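Local coordinates for probable hydrogenase nickel incorporation protein hypB (Methanocaldococcus jannaschii, PDB 2HF9) that probably helps insert nickel into [NiFe] hydrogenases as a dimeric, metal-binding GTPase with low intrinsic activity, at residues Asp60-Lys65 / Phe217-Val222; Ala69-Asp74 / His105-Ala110; Gly128-Pro133 / Arg143-Ser148. One frame throughout, in Å; residues are numbered along the deposited sequence.

How the interactions relate
All three contacts belong to one fold, a parallel sheet wrapped by helices and loops, yet they occupy separate places on it. Interaction 1 joins two helices, 51-62 and 211-224; its centre lies about 20 Å from that of interaction 2 and about 21 Å from that of interaction 3. Along the chain it encloses the other two, which follow one another in series. Ile-144, on the strand of interaction 3, touches Phe-217 and Ile-218, so the sheet links the helix pair to that contact. Interactions 2 and 3, with centres about 16 Å apart, meet the same sheet without touching each other. Both include zinc-binding residues, whereas interaction 1 is structural packing away from the metal and nucleotide sites.

Interaction 1: Asp60-Lys65 / Phe217-Val222; sequences DNLKDK and FIEKSV
Helix-to-helix packing closed at its outer edge by a salt bridge joins Leu-62 and Lys-65 to Ile-218 and Glu-219, where the last turn of helix 51-62 and the chain just beyond it meet helix 211-224. On the inner side the contact is apolar: CD1 of Leu-62 comes to 3.8 Å from CG2 of Ile-218, and the two branched side chains cross obliquely. Leu-62 also reaches Leu-121 and Leu-215, while Ile-218 leans on Phe-41 and Ile-144, so the pair continues into the core beneath it. The other branch of Leu-62, CD2, passes 3.8 Å from OE2 of Glu-219 and thus flanks the polar part.

There Lys-65 and Glu-219 approach from opposite directions. The lysine is stretched out, CG lying anti to the backbone N (chi1 -171°), and brings NZ to 2.8 Å from OE2 of Glu-219. It arrives from above the carboxylate plane, 46° out of it, with OE1 of Glu-219 somewhat farther from NZ at 3.2 Å. The glutamate reaches this place by a bend at chi2 (-81°), and its OE1 is hydrogen-bonded to the hydroxyl of Tyr-66, so the carboxylate is held by both Lys-65 and Tyr-66. With an alanine here, Lys-65 would probably lose its ion-pair mate and Tyr-66 its hydrogen bond, and the flank of Leu-62 would be less covered.

Within the second helix, Ser-221 OG donates to O of Phe-217 at 2.8 Å and lies over the centre of the Phe-217 ring. The whole illustrates how neighbouring helices share one face of a parallel sheet in the P-loop NTPase fold: helix 51-62, whose Thr-52 binds the magnesium ion, packs against the C-terminal helix 211-224.

Interaction 2: Ala69-Asp74 / His105-Ala110; sequences ACIAGD and HLVGHA. With ZN (zinc ion), chain D.
Ile-71 on strand 68-74 presses its outer methyl against Ala-110 of helix 104-111, and this is the tight part of a small, wholly apolar contact. CD1 of Ile-71 lies 3.7 Å from CB of Ala-110, and CG1 of Ile-71 is 4.0 Å from that methyl. The arm is aimed at the helix because CG1 stands anti to the carbonyl carbon (chi1 -69°). Val-107, one helical turn earlier, is touched more lightly: its CG1 is 4.2 Å from CD1 of Ile-71. Small and branched residues thus let the helix settle on the strand.

The other side of the same helix turns outward and is given to metal. His-105 and His-109, four residues apart and so one turn from each other, both offer NE2 to a zinc ion, at 1.9 Å from His-105 NE2 and 2.2 Å from His-109 NE2. The other ring nitrogen of His-109, ND1, is hydrogen-bonded to Glu-112, a second-shell partner that probably fixes the turn of the ring.

Ile-71 also rests on Leu-94 and Ile-124, Ala-110 on Val-92, and Val-107 on Ile-124 and Leu-138. The helix therefore spans strand 68-74 and its two neighbours, 90-95 and 121-125, as the connecting helix of a beta-alpha-beta crossover between those flanking strands.

Interaction 3: Gly128-Pro133 / Arg143-Ser148; sequences GNLICP and RIVVIS
Leu-130, in the loop 128-133, meets the strand 143-148 through its two methyls, and this apolar packing forms the middle of the contact. CD2 of Leu-130 lies 3.9 Å from CG2 of Ile-147, and CD1 of Leu-130 is 4.0 Å from that same methyl, the two side chains crossing at about a right angle. The same CD2 is also 4.1 Å from CG1 of Val-145. Ile-162 of the adjoining helix 160-163 touches both Leu-130 and Val-145, extending the apolar cluster.

Polar contacts fasten the far end of the loop. Arg-143 NH2 donates to O of Pro-133 over 3.0 Å in a nearly straight bond, 171° at the hydrogen. The carbonyl oxygen sits at the guanidinium edge, practically in its plane, whereas the donor stands above the plane of the carbonyl, 35° out of it. A bend at chi3 brings the guanidinium round to the loop, and NH2 is additionally hydrogen-bonded to Thr-165, so one nitrogen ties together two parts of the chain.

Inside the loop an Asx turn sets the shape. OD1 of Asn-129 accepts from N of Ile-131 at 2.8 Å, in the carbonyl plane, and from N of Cys-132 at a longer 3.3 Å from above that plane. These two bonds curl the backbone from Asn-129 to Cys-132.

One covalent bond adds to these contacts: Cys-132 forms a disulfide with Cys-100 of its own chain. It also packs against His-101 and Cys-100 of the second subunit, while Leu-130 touches Ile-47 of that subunit. Cys-100, His-101 and Cys-132 are zinc ligands, and by similarity nickel ligands, so the loop carries part of a metal site, its two cysteines here joined as a disulfide, at the dimer interface of this SIMIBI-class GTPase.

Interaction 1: Asp60-Lys65 / Phe217-Val222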
ATOM      1  N   ASP A  60      -7.354   5.994  23.481  1.00 11.39           N
ATOM      2  CA  ASP A  60      -7.057   6.974  24.535  1.00 12.17           C
ATOM      3  C   ASP A  60      -8.244   7.874  24.863  1.00 12.43           C
ATOM      4  O   ASP A  60      -8.497   8.185  26.029  1.00 12.17           O
ATOM      5  CB  ASP A  60      -5.873   7.858  24.131  1.00 12.63           C
ATOM      6  CG  ASP A  60      -4.553   7.122  24.156  1.00 13.82           C
ATOM      7  OD1 ASP A  60      -4.525   5.950  24.571  1.00 15.99           O
ATOM      8  OD2 ASP A  60      -3.534   7.724  23.754  1.00 16.38           O
ATOM      9  N   ASN A  61      -8.969   8.287  23.830  1.00 12.58           N
ATOM     10  CA  ASN A  61      -9.994   9.304  23.997  1.00 13.02           C
ATOM     11  C   ASN A  61     -11.411   8.769  24.199  1.00 13.19           C
ATOM     12  O   ASN A  61     -12.315   9.524  24.550  1.00 13.52           O
ATOM     13  CB  ASN A  61      -9.896  10.340  22.867  1.00 13.09           C
ATOM     14  CG  ASN A  61      -8.640  11.197  22.988  1.00 12.96           C
ATOM     15  OD1 ASN A  61      -8.553  12.059  23.866  1.00 12.03           O
ATOM     16  ND2 ASN A  61      -7.650  10.940  22.130  1.00 12.28           N
ATOM     17  N   LEU A  62     -11.586   7.458  24.033  1.00 13.31           N
ATOM     18  CA  LEU A  62     -12.903   6.833  24.177  1.00 13.74           C
ATOM     19  C   LEU A  62     -12.977   5.801  25.303  1.00 13.93           C
ATOM     20  O   LEU A  62     -14.072   5.355  25.659  1.00 13.86           O
ATOM     21  CB  LEU A  62     -13.345   6.189  22.855  1.00 13.53           C
ATOM     22  CG  LEU A  62     -13.687   7.104  21.677  1.00 13.74           C
ATOM     23  CD1 LEU A  62     -13.810   6.290  20.384  1.00 12.88           C
ATOM     24  CD2 LEU A  62     -14.953   7.904  21.942  1.00 13.55           C
ATOM     25  N   LYS A  63     -11.828   5.434  25.866  1.00 14.29           N
ATOM     26  CA  LYS A  63     -11.774   4.348  26.860  1.00 15.23           C
ATOM     27  C   LYS A  63     -12.485   4.677  28.178  1.00 15.59           C
ATOM     28  O   LYS A  63     -12.822   3.772  28.941  1.00 15.59           O
ATOM     29  CB  LYS A  63     -10.334   3.884  27.115  1.00 15.16           C
ATOM     30  CG  LYS A  63      -9.413   4.910  27.757  1.00 16.52           C
ATOM     31  CD  LYS A  63      -7.994   4.374  27.821  1.00 18.80           C
ATOM     32  CE  LYS A  63      -7.097   5.268  28.654  1.00 20.06           C
ATOM     33  NZ  LYS A  63      -5.689   4.779  28.632  1.00 22.46           N
ATOM     34  N   ASP A  64     -12.714   5.964  28.430  1.00 15.99           N
ATOM     35  CA  ASP A  64     -13.450   6.408  29.624  1.00 16.86           C
ATOM     36  C   ASP A  64     -14.948   6.138  29.498  1.00 16.66           C
ATOM     37  O   ASP A  64     -15.659   6.026  30.500  1.00 16.72           O
ATOM     38  CB  ASP A  64     -13.205   7.900  29.887  1.00 17.12           C
ATOM     39  CG  ASP A  64     -13.687   8.788  28.743  1.00 18.76           C
ATOM     40  OD1 ASP A  64     -12.859   9.151  27.883  1.00 21.25           O
ATOM     41  OD2 ASP A  64     -14.892   9.116  28.691  1.00 20.55           O
ATOM     42  N   LYS A  65     -15.409   6.030  28.255  1.00 16.47           N
ATOM     43  CA  LYS A  65     -16.820   5.891  27.932  1.00 16.60           C
ATOM     44  C   LYS A  65     -17.138   4.480  27.447  1.00 16.27           C
ATOM     45  O   LYS A  65     -18.242   3.979  27.674  1.00 16.03           O
ATOM     46  CB  LYS A  65     -17.194   6.914  26.856  1.00 16.81           C
ATOM     47  CG  LYS A  65     -18.677   7.045  26.555  1.00 18.32           C
ATOM     48  CD  LYS A  65     -18.921   8.276  25.697  1.00 20.27           C
ATOM     49  CE  LYS A  65     -20.347   8.337  25.202  1.00 21.95           C
ATOM     50  NZ  LYS A  65     -20.549   9.491  24.282  1.00 23.75           N
ATOM     51  N   PHE A 217     -17.801  10.818  14.055  1.00 11.91           N
ATOM     52  CA  PHE A 217     -18.205   9.679  13.231  1.00 12.10           C
ATOM     53  C   PHE A 217     -18.390   8.411  14.057  1.00 12.01           C
ATOM     54  O   PHE A 217     -19.377   7.697  13.873  1.00 11.74           O
ATOM     55  CB  PHE A 217     -17.211   9.421  12.087  1.00 11.96           C
ATOM     56  CG  PHE A 217     -17.530   8.187  11.283  1.00 12.19           C
ATOM     57  CD1 PHE A 217     -18.476   8.233  10.261  1.00 12.61           C
ATOM     58  CD2 PHE A 217     -16.908   6.971  11.567  1.00 12.69           C
ATOM     59  CE1 PHE A 217     -18.789   7.090   9.523  1.00 12.26           C
ATOM     60  CE2 PHE A 217     -17.218   5.822  10.831  1.00 12.38           C
ATOM     61  CZ  PHE A 217     -18.161   5.885   9.810  1.00 12.11           C
ATOM     62  N   ILE A 218     -17.440   8.130  14.950  1.00 12.15           N
ATOM     63  CA  ILE A 218     -17.515   6.942  15.808  1.00 12.60           C
ATOM     64  C   ILE A 218     -18.798   6.960  16.647  1.00 13.15           C
ATOM     65  O   ILE A 218     -19.550   5.977  16.670  1.00 12.95           O
ATOM     66  CB  ILE A 218     -16.261   6.788  16.736  1.00 12.58           C
ATOM     67  CG1 ILE A 218     -14.952   6.703  15.927  1.00 12.11           C
ATOM     68  CG2 ILE A 218     -16.415   5.585  17.676  1.00 12.16           C
ATOM     69  CD1 ILE A 218     -14.824   5.500  15.000  1.00 11.81           C
ATOM     70  N   GLU A 219     -19.050   8.088  17.310  1.00 13.85           N
ATOM     71  CA  GLU A 219     -20.206   8.234  18.196  1.00 14.67           C
ATOM     72  C   GLU A 219     -21.539   8.153  17.456  1.00 15.10           C
ATOM     73  O   GLU A 219     -22.462   7.477  17.915  1.00 14.83           O
ATOM     74  CB  GLU A 219     -20.112   9.536  18.997  1.00 15.09           C
ATOM     75  CG  GLU A 219     -18.987   9.551  20.031  1.00 16.51           C
ATOM     76  CD  GLU A 219     -19.343   8.833  21.327  1.00 17.96           C
ATOM     77  OE1 GLU A 219     -20.353   8.095  21.372  1.00 19.31           O
ATOM     78  OE2 GLU A 219     -18.600   9.011  22.310  1.00 18.58           O
ATOM     79  N   LYS A 220     -21.629   8.848  16.318  1.00 15.44           N
ATOM     80  CA  LYS A 220     -22.807   8.797  15.447  1.00 16.30           C
ATOM     81  C   LYS A 220     -23.104   7.369  14.990  1.00 16.34           C
ATOM     82  O   LYS A 220     -24.264   6.943  14.988  1.00 16.20           O
ATOM     83  CB  LYS A 220     -22.621   9.716  14.234  1.00 16.13           C
ATOM     84  CG  LYS A 220     -23.826   9.803  13.298  1.00 17.17           C
ATOM     85  CD  LYS A 220     -23.571  10.797  12.171  1.00 17.66           C
ATOM     86  CE  LYS A 220     -24.776  10.931  11.249  1.00 19.70           C
ATOM     87  NZ  LYS A 220     -24.892   9.798  10.284  1.00 20.50           N
ATOM     88  N   SER A 221     -22.050   6.641  14.617  1.00 16.55           N
ATOM     89  CA  SER A 221     -22.167   5.248  14.175  1.00 16.89           C
ATOM     90  C   SER A 221     -22.722   4.343  15.272  1.00 17.40           C
ATOM     91  O   SER A 221     -23.576   3.491  15.009  1.00 17.17           O
ATOM     92  CB  SER A 221     -20.813   4.719  13.696  1.00 16.78           C
ATOM     93  OG  SER A 221     -20.362   5.430  12.560  1.00 15.85           O
ATOM     94  N   VAL A 222     -22.234   4.537  16.496  1.00 17.94           N
ATOM     95  CA  VAL A 222     -22.709   3.785  17.657  1.00 18.75           C
ATOM     96  C   VAL A 222     -24.204   4.033  17.871  1.00 19.39           C
ATOM     97  O   VAL A 222     -24.982   3.088  18.024  1.00 19.36           O
ATOM     98  CB  VAL A 222     -21.892   4.122  18.939  1.00 18.54           C
ATOM     99  CG1 VAL A 222     -22.509   3.475  20.180  1.00 18.93           C
ATOM    100  CG2 VAL A 222     -20.446   3.672  18.785  1.00 18.62           C
TER

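Interaction 2: Ala69-Asp74 / His105-Ala110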
ATOM      1  N   ALA A  69     -11.966  -3.238  22.351  1.00 12.37           N
ATOM      2  CA  ALA A  69     -11.130  -4.345  21.905  1.00 12.07           C
ATOM      3  C   ALA A  69     -10.622  -4.045  20.505  1.00 11.81           C
ATOM      4  O   ALA A  69     -11.249  -3.284  19.763  1.00 11.43           O
ATOM      5  CB  ALA A  69     -11.916  -5.647  21.907  1.00 12.38           C
ATOM      6  N   CYS A  70      -9.487  -4.643  20.157  1.00 11.40           N
ATOM      7  CA  CYS A  70      -8.937  -4.546  18.811  1.00 11.13           C
ATOM      8  C   CYS A  70      -8.591  -5.900  18.210  1.00 11.02           C
ATOM      9  O   CYS A  70      -8.267  -6.853  18.924  1.00 10.63           O
ATOM     10  CB  CYS A  70      -7.680  -3.675  18.797  1.00 11.28           C
ATOM     11  SG  CYS A  70      -7.938  -1.999  19.377  1.00 12.36           S
ATOM     12  N   ILE A  71      -8.677  -5.962  16.887  1.00 10.58           N
ATOM     13  CA  ILE A  71      -8.113  -7.045  16.099  1.00 10.63           C
ATOM     14  C   ILE A  71      -7.087  -6.395  15.175  1.00 10.53           C
ATOM     15  O   ILE A  71      -7.424  -5.501  14.394  1.00 10.19           O
ATOM     16  CB  ILE A  71      -9.199  -7.798  15.278  1.00 10.51           C
ATOM     17  CG1 ILE A  71     -10.122  -8.588  16.211  1.00 10.63           C
ATOM     18  CG2 ILE A  71      -8.555  -8.735  14.247  1.00 11.60           C
ATOM     19  CD1 ILE A  71     -11.457  -9.012  15.581  1.00 10.33           C
ATOM     20  N   ALA A  72      -5.837  -6.827  15.290  1.00 10.26           N
ATOM     21  CA  ALA A  72      -4.753  -6.277  14.485  1.00 10.60           C
ATOM     22  C   ALA A  72      -4.225  -7.340  13.537  1.00 10.66           C
ATOM     23  O   ALA A  72      -3.576  -8.301  13.965  1.00 10.50           O
ATOM     24  CB  ALA A  72      -3.639  -5.752  15.377  1.00 10.42           C
ATOM     25  N   GLY A  73      -4.520  -7.168  12.252  1.00 10.82           N
ATOM     26  CA  GLY A  73      -4.054  -8.092  11.230  1.00 10.98           C
ATOM     27  C   GLY A  73      -2.938  -7.509  10.383  1.00 11.19           C
ATOM     28  O   GLY A  73      -3.060  -6.404   9.855  1.00 10.98           O
ATOM     29  N   ASP A  74      -1.843  -8.251  10.270  1.00 11.41           N
ATOM     30  CA  ASP A  74      -0.746  -7.920   9.355  1.00 11.99           C
ATOM     31  C   ASP A  74       0.160  -9.136   9.220  1.00 12.09           C
ATOM     32  O   ASP A  74      -0.017 -10.112   9.945  1.00 12.12           O
ATOM     33  CB  ASP A  74       0.043  -6.705   9.856  1.00 12.49           C
ATOM     34  CG  ASP A  74       0.851  -6.027   8.754  1.00 13.53           C
ATOM     35  OD1 ASP A  74       0.666  -6.343   7.555  1.00 14.37           O
ATOM     36  OD2 ASP A  74       1.688  -5.172   9.091  1.00 16.52           O
ATOM     37  N   HIS A 105     -14.239 -14.877   7.980  1.00 15.54           N
ATOM     38  CA  HIS A 105     -13.915 -16.157   8.595  1.00 15.57           C
ATOM     39  C   HIS A 105     -12.876 -16.009   9.706  1.00 15.44           C
ATOM     40  O   HIS A 105     -13.109 -16.428  10.845  1.00 15.19           O
ATOM     41  CB  HIS A 105     -13.441 -17.156   7.530  1.00 15.57           C
ATOM     42  CG  HIS A 105     -13.059 -18.492   8.084  1.00 16.26           C
ATOM     43  ND1 HIS A 105     -11.846 -19.089   7.817  1.00 16.89           N
ATOM     44  CD2 HIS A 105     -13.724 -19.339   8.904  1.00 16.22           C
ATOM     45  CE1 HIS A 105     -11.784 -20.252   8.443  1.00 17.89           C
ATOM     46  NE2 HIS A 105     -12.912 -20.427   9.109  1.00 17.05           N
ATOM     47  N   LEU A 106     -11.739 -15.403   9.372  1.00 15.25           N
ATOM     48  CA  LEU A 106     -10.671 -15.194  10.341  1.00 15.46           C
ATOM     49  C   LEU A 106     -11.117 -14.257  11.469  1.00 15.05           C
ATOM     50  O   LEU A 106     -10.811 -14.505  12.639  1.00 14.80           O
ATOM     51  CB  LEU A 106      -9.391 -14.694   9.652  1.00 15.64           C
ATOM     52  CG  LEU A 106      -8.289 -15.720   9.323  1.00 16.56           C
ATOM     53  CD1 LEU A 106      -8.805 -16.944   8.565  1.00 17.94           C
ATOM     54  CD2 LEU A 106      -7.160 -15.056   8.540  1.00 16.60           C
ATOM     55  N   VAL A 107     -11.855 -13.205  11.110  1.00 14.61           N
ATOM     56  CA  VAL A 107     -12.425 -12.272  12.086  1.00 14.49           C
ATOM     57  C   VAL A 107     -13.420 -12.981  13.018  1.00 14.63           C
ATOM     58  O   VAL A 107     -13.408 -12.753  14.226  1.00 14.45           O
ATOM     59  CB  VAL A 107     -13.062 -11.027  11.400  1.00 14.38           C
ATOM     60  CG1 VAL A 107     -13.921 -10.222  12.380  1.00 13.95           C
ATOM     61  CG2 VAL A 107     -11.976 -10.143  10.787  1.00 14.27           C
ATOM     62  N   GLY A 108     -14.261 -13.845  12.455  1.00 14.69           N
ATOM     63  CA  GLY A 108     -15.194 -14.652  13.246  1.00 15.06           C
ATOM     64  C   GLY A 108     -14.512 -15.424  14.361  1.00 15.26           C
ATOM     65  O   GLY A 108     -14.971 -15.410  15.508  1.00 15.41           O
ATOM     66  N   HIS A 109     -13.405 -16.079  14.026  1.00 15.49           N
ATOM     67  CA  HIS A 109     -12.617 -16.838  15.002  1.00 15.96           C
ATOM     68  C   HIS A 109     -11.881 -15.947  15.998  1.00 16.11           C
ATOM     69  O   HIS A 109     -11.715 -16.315  17.161  1.00 16.06           O
ATOM     70  CB  HIS A 109     -11.645 -17.777  14.289  1.00 15.93           C
ATOM     71  CG  HIS A 109     -12.313 -18.972  13.687  1.00 15.97           C
ATOM     72  ND1 HIS A 109     -12.930 -19.937  14.454  1.00 16.61           N
ATOM     73  CD2 HIS A 109     -12.487 -19.346  12.397  1.00 16.06           C
ATOM     74  CE1 HIS A 109     -13.447 -20.860  13.663  1.00 16.65           C
ATOM     75  NE2 HIS A 109     -13.191 -20.527  12.410  1.00 16.90           N
ATOM     76  N   ALA A 110     -11.446 -14.776  15.539  1.00 16.26           N
ATOM     77  CA  ALA A 110     -10.852 -13.787  16.439  1.00 16.56           C
ATOM     78  C   ALA A 110     -11.856 -13.384  17.523  1.00 16.56           C
ATOM     79  O   ALA A 110     -11.482 -13.214  18.687  1.00 16.76           O
ATOM     80  CB  ALA A 110     -10.372 -12.571  15.661  1.00 16.43           C
TER
HETATM   81 ZN    ZN D 302     -13.483 -21.570  10.460  0.50 14.15          ZN

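Interaction 3: Gly128-Pro133 / Arg143-Ser148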
ATOM      1  N   GLY A 128      -2.650  -3.397   5.213  1.00 16.11           N
ATOM      2  CA  GLY A 128      -2.427  -2.194   4.403  1.00 16.84           C
ATOM      3  C   GLY A 128      -2.405  -2.494   2.917  1.00 17.48           C
ATOM      4  O   GLY A 128      -1.419  -3.014   2.397  1.00 17.43           O
ATOM      5  N   ASN A 129      -3.503  -2.155   2.240  1.00 18.39           N
ATOM      6  CA  ASN A 129      -3.738  -2.499   0.840  1.00 19.30           C
ATOM      7  C   ASN A 129      -5.010  -1.785   0.406  1.00 19.86           C
ATOM      8  O   ASN A 129      -6.024  -1.852   1.107  1.00 19.70           O
ATOM      9  CB  ASN A 129      -3.916  -4.021   0.683  1.00 19.43           C
ATOM     10  CG  ASN A 129      -3.783  -4.501  -0.766  1.00 20.61           C
ATOM     11  OD1 ASN A 129      -4.532  -4.088  -1.653  1.00 21.69           O
ATOM     12  ND2 ASN A 129      -2.837  -5.403  -0.998  1.00 21.55           N
ATOM     13  N   LEU A 130      -4.960  -1.107  -0.740  1.00 20.30           N
ATOM     14  CA  LEU A 130      -6.125  -0.383  -1.255  1.00 20.95           C
ATOM     15  C   LEU A 130      -6.919  -1.149  -2.318  1.00 21.74           C
ATOM     16  O   LEU A 130      -7.853  -0.602  -2.908  1.00 21.87           O
ATOM     17  CB  LEU A 130      -5.715   0.995  -1.797  1.00 20.73           C
ATOM     18  CG  LEU A 130      -5.364   2.115  -0.814  1.00 20.29           C
ATOM     19  CD1 LEU A 130      -4.954   3.364  -1.584  1.00 19.16           C
ATOM     20  CD2 LEU A 130      -6.522   2.431   0.141  1.00 18.71           C
ATOM     21  N   ILE A 131      -6.554  -2.406  -2.554  1.00 22.73           N
ATOM     22  CA  ILE A 131      -7.206  -3.223  -3.581  1.00 23.49           C
ATOM     23  C   ILE A 131      -8.101  -4.323  -2.993  1.00 23.83           C
ATOM     24  O   ILE A 131      -9.329  -4.225  -3.077  1.00 23.93           O
ATOM     25  CB  ILE A 131      -6.177  -3.804  -4.603  1.00 23.66           C
ATOM     26  CG1 ILE A 131      -5.641  -2.707  -5.525  1.00 23.76           C
ATOM     27  CG2 ILE A 131      -6.803  -4.887  -5.466  1.00 24.12           C
ATOM     28  CD1 ILE A 131      -4.382  -2.048  -5.041  1.00 24.21           C
ATOM     29  N   CYS A 132      -7.487  -5.343  -2.384  1.00 24.02           N
ATOM     30  CA  CYS A 132      -8.196  -6.560  -1.947  1.00 24.24           C
ATOM     31  C   CYS A 132      -9.288  -6.380  -0.886  1.00 23.98           C
ATOM     32  O   CYS A 132     -10.354  -6.994  -1.007  1.00 23.89           O
ATOM     33  CB  CYS A 132      -7.212  -7.617  -1.446  1.00 24.25           C
ATOM     34  SG  CYS A 132      -5.760  -7.887  -2.460  1.00 26.12           S
ATOM     35  N   PRO A 133      -9.024  -5.577   0.171  1.00 23.83           N
ATOM     36  CA  PRO A 133     -10.027  -5.445   1.234  1.00 23.72           C
ATOM     37  C   PRO A 133     -11.379  -4.881   0.783  1.00 23.67           C
ATOM     38  O   PRO A 133     -12.371  -5.034   1.496  1.00 23.86           O
ATOM     39  CB  PRO A 133      -9.356  -4.488   2.231  1.00 23.70           C
ATOM     40  CG  PRO A 133      -7.898  -4.615   1.962  1.00 23.86           C
ATOM     41  CD  PRO A 133      -7.816  -4.786   0.478  1.00 23.68           C
ATOM     42  N   ARG A 143     -17.036   0.947   7.775  1.00 10.70           N
ATOM     43  CA  ARG A 143     -15.742   0.826   7.140  1.00 10.71           C
ATOM     44  C   ARG A 143     -15.080   2.195   7.052  1.00 10.22           C
ATOM     45  O   ARG A 143     -15.701   3.175   6.628  1.00  9.72           O
ATOM     46  CB  ARG A 143     -15.900   0.189   5.764  1.00 11.28           C
ATOM     47  CG  ARG A 143     -16.332  -1.275   5.832  1.00 12.84           C
ATOM     48  CD  ARG A 143     -16.962  -1.764   4.539  1.00 16.37           C
ATOM     49  NE  ARG A 143     -16.008  -1.848   3.430  1.00 18.18           N
ATOM     50  CZ  ARG A 143     -15.222  -2.895   3.179  1.00 18.44           C
ATOM     51  NH1 ARG A 143     -15.247  -3.964   3.967  1.00 19.00           N
ATOM     52  NH2 ARG A 143     -14.394  -2.866   2.145  1.00 16.81           N
ATOM     53  N   ILE A 144     -13.821   2.255   7.473  1.00  9.85           N
ATOM     54  CA  ILE A 144     -13.053   3.496   7.457  1.00  9.46           C
ATOM     55  C   ILE A 144     -11.836   3.290   6.561  1.00  9.30           C
ATOM     56  O   ILE A 144     -11.073   2.341   6.761  1.00  9.47           O
ATOM     57  CB  ILE A 144     -12.609   3.917   8.890  1.00  9.37           C
ATOM     58  CG1 ILE A 144     -13.834   4.118   9.795  1.00  9.46           C
ATOM     59  CG2 ILE A 144     -11.718   5.176   8.844  1.00  8.65           C
ATOM     60  CD1 ILE A 144     -13.522   4.326  11.264  1.00  9.65           C
ATOM     61  N   VAL A 145     -11.679   4.148   5.556  1.00  8.77           N
ATOM     62  CA  VAL A 145     -10.490   4.106   4.709  1.00  8.54           C
ATOM     63  C   VAL A 145      -9.590   5.286   5.053  1.00  8.43           C
ATOM     64  O   VAL A 145      -9.998   6.448   4.957  1.00  8.02           O
ATOM     65  CB  VAL A 145     -10.821   4.068   3.188  1.00  8.54           C
ATOM     66  CG1 VAL A 145      -9.542   4.132   2.347  1.00  8.76           C
ATOM     67  CG2 VAL A 145     -11.596   2.813   2.842  1.00  9.06           C
ATOM     68  N   VAL A 146      -8.372   4.965   5.481  1.00  8.33           N
ATOM     69  CA  VAL A 146      -7.377   5.968   5.809  1.00  8.59           C
ATOM     70  C   VAL A 146      -6.336   6.025   4.697  1.00  8.82           C
ATOM     71  O   VAL A 146      -5.641   5.049   4.430  1.00  8.58           O
ATOM     72  CB  VAL A 146      -6.665   5.655   7.157  1.00  8.74           C
ATOM     73  CG1 VAL A 146      -5.734   6.809   7.558  1.00  8.33           C
ATOM     74  CG2 VAL A 146      -7.687   5.374   8.254  1.00  8.68           C
ATOM     75  N   ILE A 147      -6.255   7.169   4.033  1.00  9.06           N
ATOM     76  CA  ILE A 147      -5.134   7.440   3.148  1.00  9.58           C
ATOM     77  C   ILE A 147      -4.431   8.681   3.664  1.00  9.52           C
ATOM     78  O   ILE A 147      -4.926   9.347   4.575  1.00 10.04           O
ATOM     79  CB  ILE A 147      -5.536   7.593   1.650  1.00  9.78           C
ATOM     80  CG1 ILE A 147      -6.573   8.721   1.437  1.00 10.33           C
ATOM     81  CG2 ILE A 147      -5.931   6.228   1.051  1.00 10.39           C
ATOM     82  CD1 ILE A 147      -8.033   8.339   1.693  1.00 12.36           C
ATOM     83  N   SER A 148      -3.267   8.985   3.114  1.00  9.30           N
ATOM     84  CA  SER A 148      -2.536  10.137   3.602  1.00  9.36           C
ATOM     85  C   SER A 148      -1.934  10.956   2.474  1.00  9.47           C
ATOM     86  O   SER A 148      -1.700  10.444   1.374  1.00  9.21           O
ATOM     87  CB  SER A 148      -1.479   9.713   4.626  1.00  9.28           C
ATOM     88  OG  SER A 148      -0.393   9.062   4.003  1.00  9.64           O
TER